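Local structure of Exo beta-1,2-glucooligosaccharide sophorohydrolase (non-reducing end) (Parabacteroides distasonis ATCC 8503, 5Z06) at residues Y6-E12 with V236-W240; V75-F80 with E312-R317; D503-V507 with E601-R606; P533-I537 with N560-A564. The protein hydrolyses linear beta-1,2-glucan and beta-1,2-glucooligosaccharides of four or more units from the non-reducing end, releasing sophorose. All blocks are in the same frame, centred on the assembly; numbering follows the deposited sequence.

Contact 1. Residues Y6-E12 with V236-W240. With CA (calcium ion), chain C.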
loop_
_atom_site.group_PDB
_atom_site.type_symbol
_atom_site.label_atom_id
_atom_site.label_comp_id
_atom_site.label_asym_id
_atom_site.label_seq_id
_atom_site.Cartn_x
_atom_site.Cartn_y
_atom_site.Cartn_z
ATOM N N TYR A 6 2.312 -4.640 -16.686
ATOM C CA TYR A 6 2.884 -3.312 -16.480
ATOM C C TYR A 6 3.945 -2.993 -17.543
ATOM O O TYR A 6 4.504 -3.883 -18.201
ATOM C CB TYR A 6 3.517 -3.224 -15.102
ATOM C CG TYR A 6 2.498 -3.175 -13.995
ATOM C CD1 TYR A 6 1.830 -1.995 -13.704
ATOM C CD2 TYR A 6 2.208 -4.306 -13.235
ATOM C CE1 TYR A 6 0.906 -1.934 -12.684
ATOM C CE2 TYR A 6 1.292 -4.254 -12.201
ATOM C CZ TYR A 6 0.637 -3.064 -11.936
ATOM O OH TYR A 6 -0.291 -3.000 -10.936
ATOM N N ASP A 7 4.208 -1.716 -17.716
ATOM C CA ASP A 7 5.466 -1.317 -18.302
ATOM C C ASP A 7 6.491 -1.313 -17.177
ATOM O O ASP A 7 6.187 -0.893 -16.053
ATOM C CB ASP A 7 5.331 0.043 -18.938
ATOM C CG ASP A 7 4.276 0.066 -19.994
ATOM O OD1 ASP A 7 4.220 -0.891 -20.803
ATOM O OD2 ASP A 7 3.511 1.044 -20.008
ATOM N N TYR A 8 7.684 -1.812 -17.477
ATOM C CA TYR A 8 8.803 -1.767 -16.544
ATOM C C TYR A 8 9.452 -0.384 -16.631
ATOM O O TYR A 8 10.271 -0.086 -17.528
ATOM C CB TYR A 8 9.764 -2.860 -16.890
ATOM C CG TYR A 8 10.826 -3.108 -15.876
ATOM C CD1 TYR A 8 10.640 -4.046 -14.873
ATOM C CD2 TYR A 8 12.048 -2.453 -15.945
ATOM C CE1 TYR A 8 11.638 -4.313 -13.965
ATOM C CE2 TYR A 8 13.045 -2.712 -15.025
ATOM C CZ TYR A 8 12.833 -3.637 -14.041
ATOM O OH TYR A 8 13.822 -3.906 -13.135
ATOM N N VAL A 9 9.042 0.467 -15.694
ATOM C CA VAL A 9 9.360 1.888 -15.700
ATOM C C VAL A 9 10.481 2.159 -14.711
ATOM O O VAL A 9 10.407 1.728 -13.580
ATOM C CB VAL A 9 8.107 2.703 -15.316
ATOM C CG1 VAL A 9 8.403 4.191 -15.171
ATOM C CG2 VAL A 9 7.018 2.490 -16.352
ATOM N N PHE A 10 11.507 2.883 -15.141
ATOM C CA PHE A 10 12.552 3.361 -14.246
ATOM C C PHE A 10 12.191 4.711 -13.644
ATOM O O PHE A 10 12.551 5.005 -12.515
ATOM C CB PHE A 10 13.870 3.478 -14.989
ATOM C CG PHE A 10 14.394 2.172 -15.452
ATOM C CD1 PHE A 10 15.104 1.362 -14.586
ATOM C CD2 PHE A 10 14.160 1.732 -16.752
ATOM C CE1 PHE A 10 15.588 0.134 -15.003
ATOM C CE2 PHE A 10 14.653 0.504 -17.180
ATOM C CZ PHE A 10 15.370 -0.292 -16.309
ATOM N N PHE A 11 11.528 5.556 -14.424
ATOM C CA PHE A 11 11.036 6.803 -13.901
ATOM C C PHE A 11 9.883 7.319 -14.722
ATOM O O PHE A 11 9.986 7.412 -15.943
ATOM C CB PHE A 11 12.143 7.842 -13.910
ATOM C CG PHE A 11 11.718 9.144 -13.341
ATOM C CD1 PHE A 11 11.747 9.342 -11.975
ATOM C CD2 PHE A 11 11.264 10.163 -14.160
ATOM C CE1 PHE A 11 11.343 10.533 -11.431
ATOM C CE2 PHE A 11 10.850 11.365 -13.614
ATOM C CZ PHE A 11 10.891 11.554 -12.251
ATOM N N GLU A 12 8.795 7.653 -14.053
ATOM C CA GLU A 12 7.723 8.436 -14.641
ATOM C C GLU A 12 7.615 9.784 -13.937
ATOM O O GLU A 12 7.635 10.832 -14.580
ATOM C CB GLU A 12 6.413 7.692 -14.515
ATOM C CG GLU A 12 5.238 8.449 -15.102
ATOM C CD GLU A 12 4.040 7.552 -15.283
ATOM O OE1 GLU A 12 3.493 7.078 -14.264
ATOM O OE2 GLU A 12 3.678 7.310 -16.449
ATOM N N VAL A 236 -0.424 12.669 -14.816
ATOM C CA VAL A 236 -0.828 11.531 -15.612
ATOM C C VAL A 236 -1.248 10.440 -14.659
ATOM O O VAL A 236 -0.720 10.319 -13.550
ATOM C CB VAL A 236 0.256 10.972 -16.557
ATOM C CG1 VAL A 236 0.570 11.972 -17.648
ATOM C CG2 VAL A 236 1.530 10.551 -15.819
ATOM N N ARG A 237 -2.216 9.658 -15.101
ATOM C CA ARG A 237 -2.624 8.519 -14.350
ATOM C C ARG A 237 -2.670 7.334 -15.276
ATOM O O ARG A 237 -3.311 7.358 -16.323
ATOM C CB ARG A 237 -3.965 8.789 -13.658
ATOM C CG ARG A 237 -3.837 9.674 -12.429
ATOM C CD ARG A 237 -3.116 8.943 -11.307
ATOM N NE ARG A 237 -2.949 9.740 -10.096
ATOM C CZ ARG A 237 -1.929 10.562 -9.832
ATOM N NH1 ARG A 237 -0.947 10.777 -10.711
ATOM N NH2 ARG A 237 -1.908 11.213 -8.682
ATOM N N ARG A 238 -1.983 6.291 -14.861
ATOM C CA ARG A 238 -1.996 5.037 -15.549
ATOM C C ARG A 238 -3.416 4.455 -15.521
ATOM O O ARG A 238 -4.188 4.779 -14.612
ATOM C CB ARG A 238 -1.025 4.090 -14.861
ATOM C CG ARG A 238 0.430 4.484 -14.975
ATOM C CD ARG A 238 0.934 4.155 -16.355
ATOM N NE ARG A 238 2.253 4.706 -16.618
ATOM C CZ ARG A 238 2.942 4.516 -17.747
ATOM N NH1 ARG A 238 2.452 3.755 -18.718
ATOM N NH2 ARG A 238 4.143 5.087 -17.906
ATOM N N PRO A 239 -3.761 3.589 -16.501
ATOM C CA PRO A 239 -5.129 3.038 -16.661
ATOM C C PRO A 239 -5.728 2.277 -15.456
ATOM O O PRO A 239 -6.935 2.206 -15.331
ATOM C CB PRO A 239 -4.996 2.094 -17.874
ATOM C CG PRO A 239 -3.694 2.432 -18.512
ATOM C CD PRO A 239 -2.809 2.935 -17.420
ATOM N N TRP A 240 -4.871 1.742 -14.591
ATOM C CA TRP A 240 -5.259 1.114 -13.312
ATOM C C TRP A 240 -5.754 2.099 -12.244
ATOM O O TRP A 240 -6.273 1.683 -11.207
ATOM C CB TRP A 240 -4.110 0.243 -12.738
ATOM C CG TRP A 240 -2.737 0.894 -12.678
ATOM C CD1 TRP A 240 -1.742 0.791 -13.620
ATOM C CD2 TRP A 240 -2.205 1.710 -11.628
ATOM N NE1 TRP A 240 -0.630 1.507 -13.217
ATOM C CE2 TRP A 240 -0.891 2.079 -12.001
ATOM C CE3 TRP A 240 -2.704 2.161 -10.409
ATOM C CZ2 TRP A 240 -0.080 2.888 -11.197
ATOM C CZ3 TRP A 240 -1.903 2.974 -9.610
ATOM C CH2 TRP A 240 -0.603 3.324 -10.004
HETATM CA CA CA C . 7.281 12.904 -15.438
#

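Contact 2. Residues V75-F80 with E312-R317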
loop_
_atom_site.group_PDB
_atom_site.type_symbol
_atom_site.label_atom_id
_atom_site.label_comp_id
_atom_site.label_asym_id
_atom_site.label_seq_id
_atom_site.Cartn_x
_atom_site.Cartn_y
_atom_site.Cartn_z
ATOM N N VAL A 75 7.793 -2.871 -6.783
ATOM C CA VAL A 75 6.509 -2.645 -6.169
ATOM C C VAL A 75 5.888 -4.015 -6.008
ATOM O O VAL A 75 5.841 -4.803 -6.973
ATOM C CB VAL A 75 5.627 -1.746 -7.038
ATOM C CG1 VAL A 75 4.282 -1.526 -6.371
ATOM C CG2 VAL A 75 6.308 -0.410 -7.300
ATOM N N ARG A 76 5.412 -4.285 -4.794
ATOM C CA ARG A 76 4.760 -5.542 -4.465
ATOM C C ARG A 76 3.765 -5.911 -5.560
ATOM O O ARG A 76 2.948 -5.077 -5.990
ATOM C CB ARG A 76 4.052 -5.414 -3.118
ATOM C CG ARG A 76 3.226 -6.618 -2.695
ATOM C CD ARG A 76 2.513 -6.322 -1.393
ATOM N NE ARG A 76 3.480 -6.186 -0.322
ATOM C CZ ARG A 76 3.813 -7.123 0.566
ATOM N NH1 ARG A 76 3.225 -8.325 0.600
ATOM N NH2 ARG A 76 4.739 -6.837 1.459
ATOM N N GLY A 77 3.857 -7.151 -6.031
ATOM C CA GLY A 77 2.934 -7.645 -7.051
ATOM C C GLY A 77 3.105 -7.090 -8.459
ATOM O O GLY A 77 2.314 -7.440 -9.343
ATOM N N ASN A 78 4.122 -6.239 -8.681
ATOM C CA ASN A 78 4.485 -5.763 -10.023
ATOM C C ASN A 78 5.495 -6.776 -10.543
ATOM O O ASN A 78 6.713 -6.663 -10.324
ATOM C CB ASN A 78 5.078 -4.341 -10.030
ATOM C CG ASN A 78 4.050 -3.258 -9.758
ATOM O OD1 ASN A 78 4.085 -2.203 -10.388
ATOM N ND2 ASN A 78 3.168 -3.485 -8.790
ATOM N N ASP A 79 4.945 -7.804 -11.170
ATOM C CA ASP A 79 5.691 -8.991 -11.601
ATOM C C ASP A 79 5.492 -9.313 -13.061
ATOM O O ASP A 79 6.326 -9.984 -13.637
ATOM C CB ASP A 79 5.250 -10.204 -10.761
ATOM C CG ASP A 79 5.354 -9.939 -9.264
ATOM O OD1 ASP A 79 6.403 -9.404 -8.838
ATOM O OD2 ASP A 79 4.386 -10.236 -8.514
ATOM N N PHE A 80 4.386 -8.852 -13.640
ATOM C CA PHE A 80 4.039 -9.118 -15.006
ATOM C C PHE A 80 4.184 -7.839 -15.790
ATOM O O PHE A 80 3.594 -6.828 -15.450
ATOM C CB PHE A 80 2.611 -9.643 -15.085
ATOM C CG PHE A 80 2.415 -10.915 -14.324
ATOM C CD1 PHE A 80 3.010 -12.096 -14.765
ATOM C CD2 PHE A 80 1.678 -10.938 -13.142
ATOM C CE1 PHE A 80 2.854 -13.282 -14.060
ATOM C CE2 PHE A 80 1.513 -12.120 -12.437
ATOM C CZ PHE A 80 2.103 -13.291 -12.895
ATOM N N GLU A 312 -4.278 -7.104 -2.827
ATOM C CA GLU A 312 -3.157 -7.008 -1.925
ATOM C C GLU A 312 -2.642 -5.580 -1.878
ATOM O O GLU A 312 -2.379 -5.046 -0.811
ATOM C CB GLU A 312 -2.039 -7.935 -2.364
ATOM C CG GLU A 312 -0.712 -7.763 -1.627
ATOM C CD GLU A 312 -0.712 -8.161 -0.169
ATOM O OE1 GLU A 312 -1.793 -8.289 0.464
ATOM O OE2 GLU A 312 0.416 -8.363 0.356
ATOM N N ASN A 313 -2.473 -4.990 -3.047
ATOM C CA ASN A 313 -2.002 -3.617 -3.140
ATOM C C ASN A 313 -2.288 -3.083 -4.527
ATOM O O ASN A 313 -2.454 -3.857 -5.467
ATOM C CB ASN A 313 -0.489 -3.498 -2.830
ATOM C CG ASN A 313 0.363 -4.267 -3.798
ATOM O OD1 ASN A 313 0.426 -5.497 -3.732
ATOM N ND2 ASN A 313 0.996 -3.557 -4.730
ATOM N N ILE A 314 -2.318 -1.757 -4.616
ATOM C CA ILE A 314 -2.497 -1.019 -5.870
ATOM C C ILE A 314 -1.405 0.062 -5.930
ATOM O O ILE A 314 -1.269 0.859 -4.974
ATOM C CB ILE A 314 -3.909 -0.393 -5.944
ATOM C CG1 ILE A 314 -4.987 -1.477 -5.691
ATOM C CG2 ILE A 314 -4.133 0.317 -7.278
ATOM C CD1 ILE A 314 -6.426 -0.965 -5.765
ATOM N N PRO A 315 -0.606 0.092 -6.999
ATOM C CA PRO A 315 -0.661 -0.857 -8.096
ATOM C C PRO A 315 0.032 -2.150 -7.723
ATOM O O PRO A 315 1.160 -2.133 -7.218
ATOM C CB PRO A 315 0.108 -0.154 -9.198
ATOM C CG PRO A 315 1.114 0.697 -8.473
ATOM C CD PRO A 315 0.421 1.132 -7.225
ATOM N N GLY A 316 -0.647 -3.263 -7.958
ATOM C CA GLY A 316 -0.094 -4.584 -7.674
ATOM C C GLY A 316 -0.588 -5.580 -8.703
ATOM O O GLY A 316 -0.758 -5.224 -9.872
ATOM N N ARG A 317 -0.796 -6.822 -8.275
ATOM C CA ARG A 317 -1.478 -7.806 -9.096
ATOM C C ARG A 317 -2.870 -7.305 -9.336
ATOM O O ARG A 317 -3.530 -6.817 -8.424
ATOM C CB ARG A 317 -1.566 -9.157 -8.404
ATOM C CG ARG A 317 -0.210 -9.772 -8.160
ATOM C CD ARG A 317 0.493 -10.115 -9.465
ATOM N NE ARG A 317 1.716 -10.826 -9.136
ATOM C CZ ARG A 317 1.785 -12.129 -8.880
ATOM N NH1 ARG A 317 0.702 -12.904 -8.939
ATOM N NH2 ARG A 317 2.955 -12.664 -8.570
#

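Contact 3. Residues D503-V507 with E601-R606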
loop_
_atom_site.group_PDB
_atom_site.type_symbol
_atom_site.label_atom_id
_atom_site.label_comp_id
_atom_site.label_asym_id
_atom_site.label_seq_id
_atom_site.Cartn_x
_atom_site.Cartn_y
_atom_site.Cartn_z
ATOM N N ASP A 503 12.645 -14.050 19.967
ATOM C CA ASP A 503 13.237 -14.124 18.629
ATOM C C ASP A 503 12.819 -12.985 17.710
ATOM O O ASP A 503 13.668 -12.424 17.010
ATOM C CB ASP A 503 12.921 -15.455 17.933
ATOM C CG ASP A 503 13.727 -16.638 18.487
ATOM O OD1 ASP A 503 14.628 -16.449 19.350
ATOM O OD2 ASP A 503 13.447 -17.788 18.058
ATOM N N TRP A 504 11.527 -12.655 17.658
ATOM C CA TRP A 504 11.121 -11.548 16.811
ATOM C C TRP A 504 11.284 -10.230 17.531
ATOM O O TRP A 504 11.727 -9.270 16.933
ATOM C CB TRP A 504 9.711 -11.731 16.227
ATOM C CG TRP A 504 8.512 -11.547 17.136
ATOM C CD1 TRP A 504 7.747 -12.537 17.708
ATOM C CD2 TRP A 504 7.899 -10.311 17.500
ATOM N NE1 TRP A 504 6.703 -11.990 18.398
ATOM C CE2 TRP A 504 6.768 -10.626 18.287
ATOM C CE3 TRP A 504 8.196 -8.960 17.235
ATOM C CZ2 TRP A 504 5.938 -9.650 18.811
ATOM C CZ3 TRP A 504 7.375 -7.988 17.760
ATOM C CH2 TRP A 504 6.266 -8.332 18.560
ATOM N N GLY A 505 10.964 -10.207 18.821
ATOM C CA GLY A 505 11.002 -9.003 19.619
ATOM C C GLY A 505 12.396 -8.470 19.833
ATOM O O GLY A 505 12.578 -7.262 20.001
ATOM N N ARG A 506 13.379 -9.374 19.846
ATOM C CA ARG A 506 14.798 -9.018 20.118
ATOM C C ARG A 506 14.995 -8.464 21.530
ATOM O O ARG A 506 15.962 -7.784 21.795
ATOM C CB ARG A 506 15.339 -8.007 19.068
ATOM C CG ARG A 506 14.953 -8.289 17.618
ATOM C CD ARG A 506 15.303 -9.706 17.181
ATOM N NE ARG A 506 16.725 -10.050 17.364
ATOM C CZ ARG A 506 17.226 -11.291 17.528
ATOM N NH1 ARG A 506 16.431 -12.360 17.566
ATOM N NH2 ARG A 506 18.546 -11.475 17.671
ATOM N N VAL A 507 14.034 -8.741 22.410
ATOM C CA VAL A 507 14.079 -8.348 23.802
ATOM C C VAL A 507 13.430 -9.476 24.553
ATOM O O VAL A 507 12.766 -10.346 23.970
ATOM C CB VAL A 507 13.346 -7.023 24.128
ATOM C CG1 VAL A 507 14.051 -5.821 23.482
ATOM C CG2 VAL A 507 11.877 -7.078 23.734
ATOM N N GLU A 601 8.513 -0.771 14.525
ATOM C CA GLU A 601 8.031 -0.691 15.914
ATOM C C GLU A 601 8.618 0.562 16.527
ATOM O O GLU A 601 9.623 1.056 16.015
ATOM C CB GLU A 601 8.515 -1.892 16.750
ATOM C CG GLU A 601 8.463 -3.244 16.079
ATOM C CD GLU A 601 9.146 -4.321 16.910
ATOM O OE1 GLU A 601 9.411 -4.082 18.109
ATOM O OE2 GLU A 601 9.387 -5.407 16.347
ATOM N N PRO A 602 8.060 1.025 17.671
ATOM C CA PRO A 602 8.699 2.114 18.412
ATOM C C PRO A 602 9.895 1.577 19.209
ATOM O O PRO A 602 9.897 1.557 20.449
ATOM C CB PRO A 602 7.567 2.638 19.311
ATOM C CG PRO A 602 6.705 1.448 19.565
ATOM C CD PRO A 602 6.802 0.585 18.325
ATOM N N MET A 603 10.900 1.149 18.461
ATOM C CA MET A 603 12.145 0.610 18.986
ATOM C C MET A 603 13.219 0.983 17.964
ATOM O O MET A 603 12.971 0.817 16.759
ATOM C CB MET A 603 12.047 -0.916 19.075
ATOM C CG MET A 603 11.085 -1.435 20.140
ATOM S SD MET A 603 11.617 -1.033 21.818
ATOM C CE MET A 603 12.963 -2.213 21.984
ATOM N N PRO A 604 14.408 1.454 18.422
ATOM C CA PRO A 604 15.479 1.870 17.481
ATOM C C PRO A 604 15.759 0.915 16.344
ATOM O O PRO A 604 15.930 1.343 15.213
ATOM C CB PRO A 604 16.709 1.981 18.378
ATOM C CG PRO A 604 16.144 2.414 19.709
ATOM C CD PRO A 604 14.756 1.820 19.812
ATOM N N HIS A 605 15.781 -0.372 16.647
ATOM C CA HIS A 605 16.134 -1.400 15.654
ATOM C C HIS A 605 14.999 -1.723 14.667
ATOM O O HIS A 605 15.185 -2.526 13.746
ATOM C CB HIS A 605 16.601 -2.667 16.357
ATOM C CG HIS A 605 15.486 -3.483 16.938
ATOM N ND1 HIS A 605 14.674 -3.018 17.944
ATOM C CD2 HIS A 605 15.035 -4.724 16.629
ATOM C CE1 HIS A 605 13.787 -3.945 18.252
ATOM N NE2 HIS A 605 13.968 -4.984 17.453
ATOM N N ARG A 606 13.831 -1.121 14.866
ATOM C CA ARG A 606 12.708 -1.293 13.986
ATOM C C ARG A 606 12.171 0.088 13.641
ATOM O O ARG A 606 10.967 0.274 13.453
ATOM C CB ARG A 606 11.651 -2.165 14.675
ATOM C CG ARG A 606 12.113 -3.592 14.928
ATOM C CD ARG A 606 11.965 -4.486 13.696
ATOM N NE ARG A 606 12.568 -5.799 13.931
ATOM C CZ ARG A 606 13.833 -6.132 13.668
ATOM N NH1 ARG A 606 14.671 -5.279 13.082
ATOM N NH2 ARG A 606 14.250 -7.362 13.953
HETATM O O HOH W 1 11.772 -6.592 16.612
HETATM O O HOH W 2 12.391 -9.262 14.509
HETATM O O HOH W 3 11.210 -4.900 19.923
#

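Contact 4. Residues P533-I537 with N560-A564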
loop_
_atom_site.group_PDB
_atom_site.type_symbol
_atom_site.label_atom_id
_atom_site.label_comp_id
_atom_site.label_asym_id
_atom_site.label_seq_id
_atom_site.Cartn_x
_atom_site.Cartn_y
_atom_site.Cartn_z
ATOM N N PRO A 533 4.820 -3.913 16.141
ATOM C CA PRO A 533 4.207 -3.028 15.174
ATOM C C PRO A 533 2.821 -2.670 15.637
ATOM O O PRO A 533 2.099 -3.525 16.173
ATOM C CB PRO A 533 4.136 -3.870 13.907
ATOM C CG PRO A 533 5.122 -4.974 14.102
ATOM C CD PRO A 533 5.172 -5.216 15.568
ATOM N N LEU A 534 2.452 -1.414 15.449
ATOM C CA LEU A 534 1.176 -0.947 15.960
ATOM C C LEU A 534 -0.042 -1.588 15.321
ATOM O O LEU A 534 -1.124 -1.527 15.902
ATOM C CB LEU A 534 1.069 0.568 15.866
ATOM C CG LEU A 534 0.047 1.252 16.759
ATOM C CD1 LEU A 534 0.255 0.897 18.220
ATOM C CD2 LEU A 534 0.151 2.762 16.564
ATOM N N PHE A 535 0.101 -2.218 14.157
ATOM C CA PHE A 535 -1.050 -2.903 13.555
ATOM C C PHE A 535 -1.551 -4.074 14.391
ATOM O O PHE A 535 -2.677 -4.533 14.199
ATOM C CB PHE A 535 -0.772 -3.339 12.117
ATOM C CG PHE A 535 0.004 -4.613 11.989
ATOM C CD1 PHE A 535 -0.655 -5.836 11.962
ATOM C CD2 PHE A 535 1.383 -4.605 11.850
ATOM C CE1 PHE A 535 0.033 -7.029 11.807
ATOM C CE2 PHE A 535 2.090 -5.798 11.708
ATOM C CZ PHE A 535 1.415 -7.009 11.676
ATOM N N PHE A 536 -0.717 -4.542 15.317
ATOM C CA PHE A 536 -1.134 -5.516 16.309
ATOM C C PHE A 536 -2.389 -5.104 17.094
ATOM O O PHE A 536 -3.219 -5.966 17.412
ATOM C CB PHE A 536 0.023 -5.817 17.264
ATOM C CG PHE A 536 1.125 -6.661 16.676
ATOM C CD1 PHE A 536 1.205 -6.971 15.311
ATOM C CD2 PHE A 536 2.115 -7.132 17.511
ATOM C CE1 PHE A 536 2.236 -7.749 14.830
ATOM C CE2 PHE A 536 3.141 -7.917 17.030
ATOM C CZ PHE A 536 3.194 -8.232 15.684
ATOM N N ILE A 537 -2.539 -3.815 17.391
ATOM C CA ILE A 537 -3.748 -3.340 18.067
ATOM C C ILE A 537 -4.922 -2.979 17.137
ATOM O O ILE A 537 -5.939 -2.458 17.578
ATOM C CB ILE A 537 -3.444 -2.189 19.051
ATOM C CG1 ILE A 537 -3.005 -0.911 18.318
ATOM C CG2 ILE A 537 -2.392 -2.642 20.039
ATOM C CD1 ILE A 537 -3.166 0.324 19.145
ATOM N N ASN A 560 -4.027 -2.282 24.693
ATOM C CA ASN A 560 -3.825 -1.818 23.325
ATOM C C ASN A 560 -3.602 -0.312 23.319
ATOM O O ASN A 560 -2.690 0.182 22.665
ATOM C CB ASN A 560 -5.033 -2.150 22.434
ATOM C CG ASN A 560 -5.154 -3.625 22.132
ATOM O OD1 ASN A 560 -4.341 -4.442 22.578
ATOM N ND2 ASN A 560 -6.192 -3.980 21.389
ATOM N N GLN A 561 -4.431 0.406 24.065
ATOM C CA GLN A 561 -4.325 1.859 24.115
ATOM C C GLN A 561 -2.951 2.282 24.615
ATOM O O GLN A 561 -2.375 3.235 24.104
ATOM C CB GLN A 561 -5.421 2.449 24.983
ATOM C CG GLN A 561 -5.391 3.962 25.137
ATOM C CD GLN A 561 -6.436 4.433 26.105
ATOM O OE1 GLN A 561 -6.460 3.989 27.253
ATOM N NE2 GLN A 561 -7.308 5.322 25.659
ATOM N N LYS A 562 -2.441 1.564 25.607
ATOM C CA LYS A 562 -1.091 1.784 26.070
ATOM C C LYS A 562 -0.071 1.619 24.973
ATOM O O LYS A 562 0.863 2.422 24.889
ATOM C CB LYS A 562 -0.744 0.843 27.214
ATOM C CG LYS A 562 -1.290 1.331 28.527
ATOM C CD LYS A 562 -1.084 0.282 29.581
ATOM C CE LYS A 562 -1.730 0.681 30.882
ATOM N NZ LYS A 562 -1.538 -0.452 31.814
ATOM N N MET A 563 -0.233 0.582 24.152
ATOM C CA MET A 563 0.649 0.408 23.013
ATOM C C MET A 563 0.619 1.620 22.063
ATOM O O MET A 563 1.660 2.096 21.630
ATOM C CB MET A 563 0.347 -0.883 22.287
ATOM C CG MET A 563 0.672 -2.094 23.146
ATOM S SD MET A 563 0.244 -3.626 22.311
ATOM C CE MET A 563 0.842 -4.817 23.498
ATOM N N ALA A 564 -0.567 2.126 21.763
ATOM C CA ALA A 564 -0.682 3.293 20.919
ATOM C C ALA A 564 0.043 4.474 21.538
ATOM O O ALA A 564 0.836 5.135 20.874
ATOM C CB ALA A 564 -2.134 3.633 20.657
#

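Contact 1. Residues Y6-E12 with V236-W240
The backbones of 6-12 and 236-240 stay well apart, the CA atoms of Glu-12 and Val-236 being 9.1 Å from each other and those of Tyr-6 and Arg-238 9.7 Å, and side chains bridge the distance. Arg-238 is the central one. Its NH2 makes a salt bridge to Glu-12 OE2 at 2.7 Å, a short but bent and therefore weak hydrogen bond, with the carboxylate and guanidinium planes 27° apart. NH1 of Arg-238 lies 3.2 Å from Asp-7 OD2, and this second carboxylate is turned 69° from the guanidinium. A network of two acids on one arginine thus joins the residues flanking strand 9-11, in an antiparallel sheet that also holds strand 169-180, to the loop that leaves the edge strand 232-237, paired with 219-225. Asp-7 has further partners in Arg-82 and Tyr-264. With alanine in place of Arg-238, Glu-12 and Asp-7 would probably lose the positive charge they share across this junction. With CG anti to the backbone N, the extended Glu-12 chain brings OE2 to the guanidinium edge of Arg-238, while Glu-12 O binds the calcium ion at 2.3 Å, together with Asn-13, Thr-49, Asn-52 and Asp-175. Farther along, Tyr-6 turns its edge to the face of Trp-240 in an offset edge-to-face pair, planes at 70°, with Tyr-6 CE1 3.8 Å from Trp-240 NE1; the Tyr-6 hydroxyl bonds to Gly-316 O.

Contact 2. Residues V75-F80 with E312-R317
Arg-76 and Asn-313 meet where the type II turn 75-78 lies against 312-317. Arg-76 O accepts a hydrogen bond from Asn-313 ND2 (2.8 Å) and another from Asn-78 ND2 at 3.2 Å; both donors stand well out of the carbonyl plane, one on each face. Asn-78 ND2 also gives a bond to Pro-315 O (2.9 Å), nearly in its own amide plane, so one amide nitrogen serves the turn and the facing segment. Asp-79 OD2 is gripped side-on by Arg-317, whose NE and NH2 both reach that single oxygen at 2.8 Å, with the carboxylate turned 84° from the guanidinium; OD1 of Asp-79 goes to Lys-153. Phe-80 CE2 lies over one face of the same guanidinium. At the other end Arg-76 NH1 makes a salt bridge to Glu-312 OE2 at 2.8 Å, a weak hydrogen bond by its angle, while NH2 pairs with Asp-592. Gly-77 has positive phi (72°) and packs against Gly-316; a CB on Gly-77 would run into Arg-317 N. The loop between strands 65-71 and 86-93 is thereby fastened to strand 313-314, whose antiparallel partner is 663-664; Met-664 of that strand touches Arg-76, Glu-312 and Asn-313.

Contact 3. Residues D503-V507 with E601-R606
Trp-504 presents the rim of its indole to Glu-601: OE2 lies 3.6 Å from CZ3, near the ring plane, and the carboxylate is turned 73° from the ring. The indole is directed there from a chi1 of 74°, which sets CG between the backbone N and the carbonyl carbon. The Arg-506 chain lies crosswise to His-605, its aliphatic CG 3.5 Å from His-605 NE2. Arg-506 has positive phi just past the end of helix 495-505, and its chain bends at chi2 and chi3 until NH1 returns to Asp-503 O (2.8 Å, 165° at the hydrogen). Within 601-606, His-605 and Arg-606 overlap, CD2 of the imidazole above the centre of the guanidinium. Val-507 and Met-603 meet tip to tip, CG1 to CE at 4.1 Å.

Water fills the polar part of the interface. Water 1 donates to Trp-504 O and to Glu-601 OE2, and is also bonded to His-605 NE2 at 2.8 Å. Water 2 accepts from Arg-606 NH2; water 3 donates to Gly-505 O and to Glu-601 OE1, 2.7 Å from each. No direct hydrogen bond crosses between the segments. The carbonyls at the C-terminal end of helix 495-505 are therefore linked to the 601-606 loop through solvent, and this helix end, with Arg-506 on Asp-503 O and Arg-606 near Trp-504 O, would probably be favourable to positive charge.

Contact 4. Residues P533-I537 with N560-A564
Ile-537 carries CG1 between the backbone N and the carbonyl carbon (chi1 68°), which leaves CG2 anti to the carbonyl carbon and sets its two branches against different parts of helix 556-573. CG2 rests 3.6 Å from Asn-560 CB. The longer branch ends with CD1 at 3.6 Å from Asn-560 O and 3.8 Å from Ala-564 CB, one helical turn further on. Ile-537 and Asn-560 run antiparallel alongside each other, so the isoleucine lies along the amide side chain. The straight Met-563 chain brings its sulfur to flank CG2 of Ile-537 at 3.6 Å. This is plain apolar packing, with no hydrogen bond between the segments: the loop 533-537, of helical backbone angles at 534-536, lies against a buried side of helix 556-573, in a glycoamylase-like part of the chain assigned to the six-hairpin clan, consistent with the (alpha/alpha)6 barrel of GH144 enzymes. Asn-560 reaches Tyr-622 through ND2, and the same Tyr-622 hydroxyl also bonds Ile-537 O, so one tyrosine joins the helix to the loop. A leucine at Asn-560 would probably leave the Tyr-622 hydroxyl without its amide partner in this buried place. Nearer the start of the loop segment, Leu-534 packs on the same helix at Ala-564, its CD1 3.7 Å from Ala-564 CA and 4.4 Å from Met-563 CB. Trp-463, from a nearby loop, packs on Asn-560 and Met-563 and also meets the ring of Phe-536.

In the fold
Contacts 1 and 2 adjoin, centres 12 Å apart, and their segments alternate along the chain. Tyr-6 N lies 2.8 Å from Phe-80 O, a probable hydrogen bond, and Trp-240 CH2 packs on Pro-315 CG at 3.5 Å, so contact 1, which supplies a calcium ligand through Glu-12 O, shares one junction with strand 313-314. Contacts 3 and 4 form a second pair, centres 14 Å apart, with 533-537 and 560-564 nested inside the loop that contact 3 closes; Trp-504 CH2 touches Phe-536 CE2 at 3.5 Å. The pairs are separate: contacts 2 and 4 approach to about 11 Å between nearest atoms, and contacts 3 and 4 each have centres about 36 Å from that of contact 1, across the chain's centre.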